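Local coordinates for borrelidin polyketide synthase, type I (Streptomyces parvulus, PDB 6OBT), which probably catalyses, through its dehydratase domain, the loss of water from beta-hydroxyacyl intermediates during assembly of the polyketide borrelidin, at residues L80-H92 with Y224-H236. Sequence-based numbering, arbitrary orientation.
Sequences LLPGVVWVELALH and YGLHPGLFDAAVH
The central helices of the two halves of a double-hotdog dehydratase meet here; their segments 83-92 and 228-236 cross at 118°, the axes 9.1 Å apart. V84 and F231 interlock as knobs into holes: V84 sits among P228, F231, D232 and V235, while the F231 ring sits among V84, V87, E88 and L91. V84 CB lies over one face of the F231 ring, 4.0 Å from its centroid, a CH-pi contact; V87 CG1 meets the ring at CZ. F231 CG stands anti to the backbone N (chi1 -155°), which sends the ring across helix 83-97. One turn after V84, buried E88 bends at chi2 (82°) and grips the loop before helix 228-236 with both carboxylate oxygens: OE1 accepts from G225 N through its syn lone pair (2.7 Å), and OE2 takes a nearly straight bond from L226 N (3.0 Å). OE1 also bonds H42 NE2. At the N-terminal end of helix 83-97, a water accepts from V84 N and donates to D232 OD2 (2.8 Å), while D232 OD1 receives H236 ND1 from above the carboxylate plane. H73 packs on D232, a pair matching the His-Asp dyad of polyketide synthase dehydratases, probably the active site.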
ATOM      1  N   LEU A  80     -13.712   6.675 -21.394  1.00 39.93           N
ATOM      2  CA  LEU A  80     -13.244   7.444 -20.255  1.00 43.64           C
ATOM      3  C   LEU A  80     -13.898   6.901 -18.997  1.00 47.62           C
ATOM      4  O   LEU A  80     -15.092   6.577 -19.003  1.00 40.49           O
ATOM      5  CB  LEU A  80     -13.597   8.932 -20.365  1.00 48.57           C
ATOM      6  CG  LEU A  80     -13.097   9.838 -21.481  1.00 56.07           C
ATOM      7  CD1 LEU A  80     -13.053  11.294 -20.993  1.00 62.55           C
ATOM      8  CD2 LEU A  80     -11.777   9.395 -22.028  1.00 57.33           C
ATOM      9  N   LEU A  81     -13.112   6.802 -17.931  1.00 41.85           N
ATOM     10  CA  LEU A  81     -13.690   6.593 -16.615  1.00 33.37           C
ATOM     11  C   LEU A  81     -14.594   7.778 -16.288  1.00 39.83           C
ATOM     12  O   LEU A  81     -14.191   8.935 -16.476  1.00 36.02           O
ATOM     13  CB  LEU A  81     -12.575   6.444 -15.572  1.00 39.35           C
ATOM     14  CG  LEU A  81     -13.074   5.860 -14.244  1.00 37.87           C
ATOM     15  CD1 LEU A  81     -13.455   4.393 -14.427  1.00 35.99           C
ATOM     16  CD2 LEU A  81     -11.992   6.003 -13.159  1.00 37.09           C
ATOM     17  N   PRO A  82     -15.832   7.552 -15.871  1.00 38.73           N
ATOM     18  CA  PRO A  82     -16.687   8.700 -15.562  1.00 36.03           C
ATOM     19  C   PRO A  82     -16.126   9.453 -14.359  1.00 31.12           C
ATOM     20  O   PRO A  82     -15.630   8.854 -13.405  1.00 30.85           O
ATOM     21  CB  PRO A  82     -18.065   8.076 -15.292  1.00 37.63           C
ATOM     22  CG  PRO A  82     -17.848   6.618 -15.145  1.00 47.16           C
ATOM     23  CD  PRO A  82     -16.515   6.256 -15.737  1.00 39.31           C
ATOM     24  N   GLY A  83     -16.130  10.783 -14.456  1.00 38.42           N
ATOM     25  CA  GLY A  83     -15.656  11.609 -13.355  1.00 37.29           C
ATOM     26  C   GLY A  83     -16.334  11.310 -12.033  1.00 37.43           C
ATOM     27  O   GLY A  83     -15.712  11.420 -10.969  1.00 33.60           O
ATOM     28  N   VAL A  84     -17.604  10.903 -12.067  1.00 36.86           N
ATOM     29  CA  VAL A  84     -18.279  10.590 -10.808  1.00 36.45           C
ATOM     30  C   VAL A  84     -17.675   9.358 -10.141  1.00 31.89           C
ATOM     31  O   VAL A  84     -17.901   9.143  -8.950  1.00 31.36           O
ATOM     32  CB  VAL A  84     -19.796  10.393 -10.991  1.00 39.27           C
ATOM     33  CG1 VAL A  84     -20.484  11.723 -11.374  1.00 41.96           C
ATOM     34  CG2 VAL A  84     -20.079   9.309 -12.009  1.00 37.53           C
ATOM     35  N   VAL A  85     -16.891   8.541 -10.860  1.00 31.78           N
ATOM     36  CA  VAL A  85     -16.209   7.445 -10.171  1.00 28.28           C
ATOM     37  C   VAL A  85     -15.282   8.000  -9.092  1.00 32.11           C
ATOM     38  O   VAL A  85     -15.176   7.439  -7.992  1.00 32.67           O
ATOM     39  CB  VAL A  85     -15.431   6.553 -11.166  1.00 31.40           C
ATOM     40  CG1 VAL A  85     -14.423   5.685 -10.407  1.00 36.96           C
ATOM     41  CG2 VAL A  85     -16.392   5.670 -11.949  1.00 36.39           C
ATOM     42  N   TRP A  86     -14.606   9.116  -9.380  1.00 30.67           N
ATOM     43  CA  TRP A  86     -13.687   9.653  -8.382  1.00 31.67           C
ATOM     44  C   TRP A  86     -14.441  10.219  -7.189  1.00 35.08           C
ATOM     45  O   TRP A  86     -13.923  10.202  -6.071  1.00 30.99           O
ATOM     46  CB  TRP A  86     -12.790  10.720  -8.996  1.00 28.05           C
ATOM     47  CG  TRP A  86     -11.974  10.225 -10.209  1.00 31.82           C
ATOM     48  CD1 TRP A  86     -12.038  10.696 -11.479  1.00 32.41           C
ATOM     49  CD2 TRP A  86     -10.994   9.174 -10.218  1.00 33.18           C
ATOM     50  NE1 TRP A  86     -11.162  10.002 -12.290  1.00 37.07           N
ATOM     51  CE2 TRP A  86     -10.510   9.064 -11.536  1.00 37.92           C
ATOM     52  CE3 TRP A  86     -10.487   8.310  -9.236  1.00 35.30           C
ATOM     53  CZ2 TRP A  86      -9.524   8.131 -11.901  1.00 37.76           C
ATOM     54  CZ3 TRP A  86      -9.517   7.387  -9.594  1.00 36.15           C
ATOM     55  CH2 TRP A  86      -9.049   7.302 -10.918  1.00 34.84           C
ATOM     56  N   VAL A  87     -15.670  10.705  -7.392  1.00 32.01           N
ATOM     57  CA  VAL A  87     -16.452  11.164  -6.244  1.00 28.17           C
ATOM     58  C   VAL A  87     -16.910   9.977  -5.405  1.00 28.07           C
ATOM     59  O   VAL A  87     -16.864  10.015  -4.168  1.00 31.02           O
ATOM     60  CB  VAL A  87     -17.649  12.025  -6.696  1.00 30.91           C
ATOM     61  CG1 VAL A  87     -18.378  12.595  -5.449  1.00 32.61           C
ATOM     62  CG2 VAL A  87     -17.182  13.141  -7.598  1.00 31.40           C
ATOM     63  N   GLU A  88     -17.408   8.928  -6.070  1.00 24.21           N
ATOM     64  CA  GLU A  88     -17.778   7.691  -5.394  1.00 29.37           C
ATOM     65  C   GLU A  88     -16.632   7.143  -4.544  1.00 31.47           C
ATOM     66  O   GLU A  88     -16.834   6.737  -3.382  1.00 31.56           O
ATOM     67  CB  GLU A  88     -18.239   6.679  -6.456  1.00 33.16           C
ATOM     68  CG  GLU A  88     -18.007   5.193  -6.118  1.00 34.88           C
ATOM     69  CD  GLU A  88     -19.097   4.652  -5.221  1.00 44.17           C
ATOM     70  OE1 GLU A  88     -19.142   3.433  -4.964  1.00 49.80           O
ATOM     71  OE2 GLU A  88     -19.920   5.470  -4.767  1.00 50.09           O
ATOM     72  N   LEU A  89     -15.410   7.118  -5.102  1.00 33.59           N
ATOM     73  CA  LEU A  89     -14.262   6.638  -4.330  1.00 29.86           C
ATOM     74  C   LEU A  89     -13.961   7.555  -3.152  1.00 29.96           C
ATOM     75  O   LEU A  89     -13.607   7.082  -2.073  1.00 32.17           O
ATOM     76  CB  LEU A  89     -13.027   6.505  -5.236  1.00 27.18           C
ATOM     77  CG  LEU A  89     -13.141   5.414  -6.297  1.00 33.39           C
ATOM     78  CD1 LEU A  89     -11.917   5.400  -7.236  1.00 32.83           C
ATOM     79  CD2 LEU A  89     -13.356   4.063  -5.656  1.00 34.60           C
ATOM     80  N   ALA A  90     -14.072   8.873  -3.342  1.00 30.82           N
ATOM     81  CA  ALA A  90     -13.857   9.781  -2.224  1.00 31.04           C
ATOM     82  C   ALA A  90     -14.891   9.554  -1.125  1.00 31.31           C
ATOM     83  O   ALA A  90     -14.547   9.550   0.066  1.00 28.81           O
ATOM     84  CB  ALA A  90     -13.897  11.231  -2.707  1.00 36.71           C
ATOM     85  N   LEU A  91     -16.163   9.355  -1.505  1.00 31.00           N
ATOM     86  CA  LEU A  91     -17.210   9.095  -0.513  1.00 30.94           C
ATOM     87  C   LEU A  91     -16.928   7.809   0.251  1.00 33.10           C
ATOM     88  O   LEU A  91     -17.189   7.717   1.459  1.00 33.11           O
ATOM     89  CB  LEU A  91     -18.583   9.014  -1.192  1.00 31.99           C
ATOM     90  CG  LEU A  91     -19.180  10.351  -1.623  1.00 33.99           C
ATOM     91  CD1 LEU A  91     -20.218  10.174  -2.746  1.00 34.80           C
ATOM     92  CD2 LEU A  91     -19.833  11.009  -0.406  1.00 34.57           C
ATOM     93  N   HIS A  92     -16.373   6.806  -0.440  1.00 32.52           N
ATOM     94  CA  HIS A  92     -16.096   5.534   0.210  1.00 33.78           C
ATOM     95  C   HIS A  92     -14.918   5.659   1.169  1.00 36.01           C
ATOM     96  O   HIS A  92     -14.982   5.198   2.315  1.00 38.73           O
ATOM     97  CB  HIS A  92     -15.816   4.452  -0.833  1.00 37.99           C
ATOM     98  CG  HIS A  92     -15.367   3.160  -0.230  1.00 36.32           C
ATOM     99  ND1 HIS A  92     -16.248   2.177   0.164  1.00 40.29           N
ATOM    100  CD2 HIS A  92     -14.130   2.708   0.086  1.00 36.54           C
ATOM    101  CE1 HIS A  92     -15.571   1.164   0.677  1.00 39.46           C
ATOM    102  NE2 HIS A  92     -14.286   1.466   0.651  1.00 39.27           N
ATOM    103  N   TYR A 224     -20.383  -1.167  -4.264  1.00 39.92           N
ATOM    104  CA  TYR A 224     -20.364   0.260  -4.541  1.00 37.03           C
ATOM    105  C   TYR A 224     -21.187   0.988  -3.488  1.00 38.76           C
ATOM    106  O   TYR A 224     -22.066   0.410  -2.850  1.00 36.80           O
ATOM    107  CB  TYR A 224     -20.912   0.555  -5.940  1.00 35.19           C
ATOM    108  CG  TYR A 224     -20.093  -0.087  -7.029  1.00 33.97           C
ATOM    109  CD1 TYR A 224     -18.994   0.567  -7.558  1.00 33.02           C
ATOM    110  CD2 TYR A 224     -20.430  -1.336  -7.542  1.00 32.41           C
ATOM    111  CE1 TYR A 224     -18.229  -0.000  -8.551  1.00 32.96           C
ATOM    112  CE2 TYR A 224     -19.667  -1.920  -8.557  1.00 38.58           C
ATOM    113  CZ  TYR A 224     -18.567  -1.242  -9.052  1.00 40.41           C
ATOM    114  OH  TYR A 224     -17.787  -1.799 -10.052  1.00 41.96           O
ATOM    115  N   GLY A 225     -20.873   2.265  -3.292  1.00 33.67           N
ATOM    116  CA  GLY A 225     -21.716   3.108  -2.478  1.00 32.25           C
ATOM    117  C   GLY A 225     -22.921   3.468  -3.336  1.00 33.05           C
ATOM    118  O   GLY A 225     -24.055   3.067  -3.039  1.00 35.04           O
ATOM    119  N   LEU A 226     -22.663   4.194  -4.423  1.00 31.67           N
ATOM    120  CA  LEU A 226     -23.639   4.456  -5.482  1.00 30.70           C
ATOM    121  C   LEU A 226     -23.027   4.037  -6.805  1.00 34.79           C
ATOM    122  O   LEU A 226     -22.019   4.617  -7.234  1.00 38.18           O
ATOM    123  CB  LEU A 226     -24.044   5.933  -5.520  1.00 36.39           C
ATOM    124  CG  LEU A 226     -25.095   6.310  -6.576  1.00 41.64           C
ATOM    125  CD1 LEU A 226     -26.392   5.561  -6.298  1.00 40.28           C
ATOM    126  CD2 LEU A 226     -25.339   7.803  -6.588  1.00 36.55           C
ATOM    127  N   HIS A 227     -23.622   3.027  -7.451  1.00 36.01           N
ATOM    128  CA  HIS A 227     -23.052   2.484  -8.684  1.00 32.20           C
ATOM    129  C   HIS A 227     -22.729   3.605  -9.672  1.00 37.95           C
ATOM    130  O   HIS A 227     -23.587   4.469  -9.927  1.00 35.21           O
ATOM    131  CB  HIS A 227     -24.026   1.503  -9.343  1.00 37.95           C
ATOM    132  CG  HIS A 227     -23.413   0.670 -10.425  1.00 39.22           C
ATOM    133  ND1 HIS A 227     -23.203   1.145 -11.704  1.00 38.76           N
ATOM    134  CD2 HIS A 227     -22.971  -0.611 -10.420  1.00 38.05           C
ATOM    135  CE1 HIS A 227     -22.645   0.194 -12.437  1.00 40.23           C
ATOM    136  NE2 HIS A 227     -22.495  -0.883 -11.682  1.00 36.82           N
ATOM    137  N   PRO A 228     -21.531   3.609 -10.271  1.00 34.01           N
ATOM    138  CA  PRO A 228     -21.158   4.705 -11.190  1.00 31.70           C
ATOM    139  C   PRO A 228     -22.147   4.979 -12.310  1.00 37.90           C
ATOM    140  O   PRO A 228     -22.288   6.139 -12.725  1.00 40.61           O
ATOM    141  CB  PRO A 228     -19.801   4.235 -11.734  1.00 37.44           C
ATOM    142  CG  PRO A 228     -19.207   3.484 -10.575  1.00 38.87           C
ATOM    143  CD  PRO A 228     -20.369   2.766  -9.920  1.00 36.18           C
ATOM    144  N   GLY A 229     -22.808   3.953 -12.845  1.00 35.77           N
ATOM    145  CA  GLY A 229     -23.712   4.199 -13.959  1.00 39.33           C
ATOM    146  C   GLY A 229     -24.938   4.974 -13.532  1.00 42.10           C
ATOM    147  O   GLY A 229     -25.481   5.778 -14.302  1.00 39.57           O
ATOM    148  N   LEU A 230     -25.385   4.746 -12.303  1.00 40.75           N
ATOM    149  CA  LEU A 230     -26.529   5.472 -11.769  1.00 39.33           C
ATOM    150  C   LEU A 230     -26.106   6.849 -11.275  1.00 37.10           C
ATOM    151  O   LEU A 230     -26.780   7.848 -11.545  1.00 37.23           O
ATOM    152  CB  LEU A 230     -27.164   4.653 -10.652  1.00 36.81           C
ATOM    153  CG  LEU A 230     -28.382   5.239  -9.957  1.00 38.42           C
ATOM    154  CD1 LEU A 230     -29.458   5.471 -10.992  1.00 39.00           C
ATOM    155  CD2 LEU A 230     -28.869   4.299  -8.899  1.00 35.95           C
ATOM    156  N   PHE A 231     -24.965   6.912 -10.578  1.00 33.82           N
ATOM    157  CA  PHE A 231     -24.361   8.191 -10.225  1.00 35.25           C
ATOM    158  C   PHE A 231     -24.183   9.075 -11.465  1.00 37.80           C
ATOM    159  O   PHE A 231     -24.514  10.269 -11.443  1.00 37.91           O
ATOM    160  CB  PHE A 231     -23.016   7.914  -9.522  1.00 35.60           C
ATOM    161  CG  PHE A 231     -22.545   9.000  -8.578  1.00 34.06           C
ATOM    162  CD1 PHE A 231     -21.670   8.687  -7.547  1.00 33.56           C
ATOM    163  CD2 PHE A 231     -22.919  10.322  -8.750  1.00 34.19           C
ATOM    164  CE1 PHE A 231     -21.206   9.658  -6.678  1.00 35.54           C
ATOM    165  CE2 PHE A 231     -22.458  11.298  -7.894  1.00 35.35           C
ATOM    166  CZ  PHE A 231     -21.594  10.971  -6.865  1.00 37.42           C
ATOM    167  N   ASP A 232     -23.670   8.508 -12.568  1.00 36.28           N
ATOM    168  CA  ASP A 232     -23.435   9.334 -13.747  1.00 35.53           C
ATOM    169  C   ASP A 232     -24.747   9.789 -14.382  1.00 40.24           C
ATOM    170  O   ASP A 232     -24.860  10.930 -14.858  1.00 38.11           O
ATOM    171  CB  ASP A 232     -22.598   8.577 -14.783  1.00 35.85           C
ATOM    172  CG  ASP A 232     -22.289   9.421 -15.982  1.00 41.71           C
ATOM    173  OD1 ASP A 232     -22.816   9.139 -17.091  1.00 40.96           O
ATOM    174  OD2 ASP A 232     -21.542  10.405 -15.805  1.00 43.87           O
ATOM    175  N   ALA A 233     -25.741   8.908 -14.423  1.00 39.65           N
ATOM    176  CA  ALA A 233     -27.017   9.303 -15.018  1.00 42.49           C
ATOM    177  C   ALA A 233     -27.716  10.371 -14.181  1.00 44.35           C
ATOM    178  O   ALA A 233     -28.460  11.194 -14.732  1.00 48.98           O
ATOM    179  CB  ALA A 233     -27.906   8.081 -15.193  1.00 46.02           C
ATOM    180  N   ALA A 234     -27.465  10.398 -12.867  1.00 42.43           N
ATOM    181  CA  ALA A 234     -27.979  11.478 -12.025  1.00 39.96           C
ATOM    182  C   ALA A 234     -27.462  12.828 -12.504  1.00 47.25           C
ATOM    183  O   ALA A 234     -28.214  13.812 -12.564  1.00 45.87           O
ATOM    184  CB  ALA A 234     -27.589  11.243 -10.564  1.00 42.74           C
ATOM    185  N   VAL A 235     -26.183  12.879 -12.871  1.00 43.99           N
ATOM    186  CA  VAL A 235     -25.540  14.107 -13.329  1.00 43.94           C
ATOM    187  C   VAL A 235     -25.867  14.394 -14.788  1.00 47.89           C
ATOM    188  O   VAL A 235     -26.148  15.541 -15.154  1.00 46.33           O
ATOM    189  CB  VAL A 235     -24.016  14.013 -13.104  1.00 41.27           C
ATOM    190  CG1 VAL A 235     -23.324  15.206 -13.742  1.00 44.85           C
ATOM    191  CG2 VAL A 235     -23.715  13.945 -11.617  1.00 41.95           C
ATOM    192  N   HIS A 236     -25.805  13.384 -15.664  1.00 47.50           N
ATOM    193  CA  HIS A 236     -25.967  13.699 -17.075  1.00 46.58           C
ATOM    194  C   HIS A 236     -27.426  13.938 -17.457  1.00 46.05           C
ATOM    195  O   HIS A 236     -27.699  14.403 -18.566  1.00 50.88           O
ATOM    196  CB  HIS A 236     -25.304  12.622 -17.965  1.00 46.66           C
ATOM    197  CG  HIS A 236     -26.027  11.307 -18.054  1.00 46.68           C
ATOM    198  ND1 HIS A 236     -25.366  10.103 -17.941  1.00 46.56           N
ATOM    199  CD2 HIS A 236     -27.316  10.998 -18.349  1.00 49.78           C
ATOM    200  CE1 HIS A 236     -26.221   9.110 -18.111  1.00 47.22           C
ATOM    201  NE2 HIS A 236     -27.414   9.625 -18.356  1.00 48.29           N
TER
HETATM  202  O   HOH W   1     -19.254  11.336 -14.580  1.00 37.14           O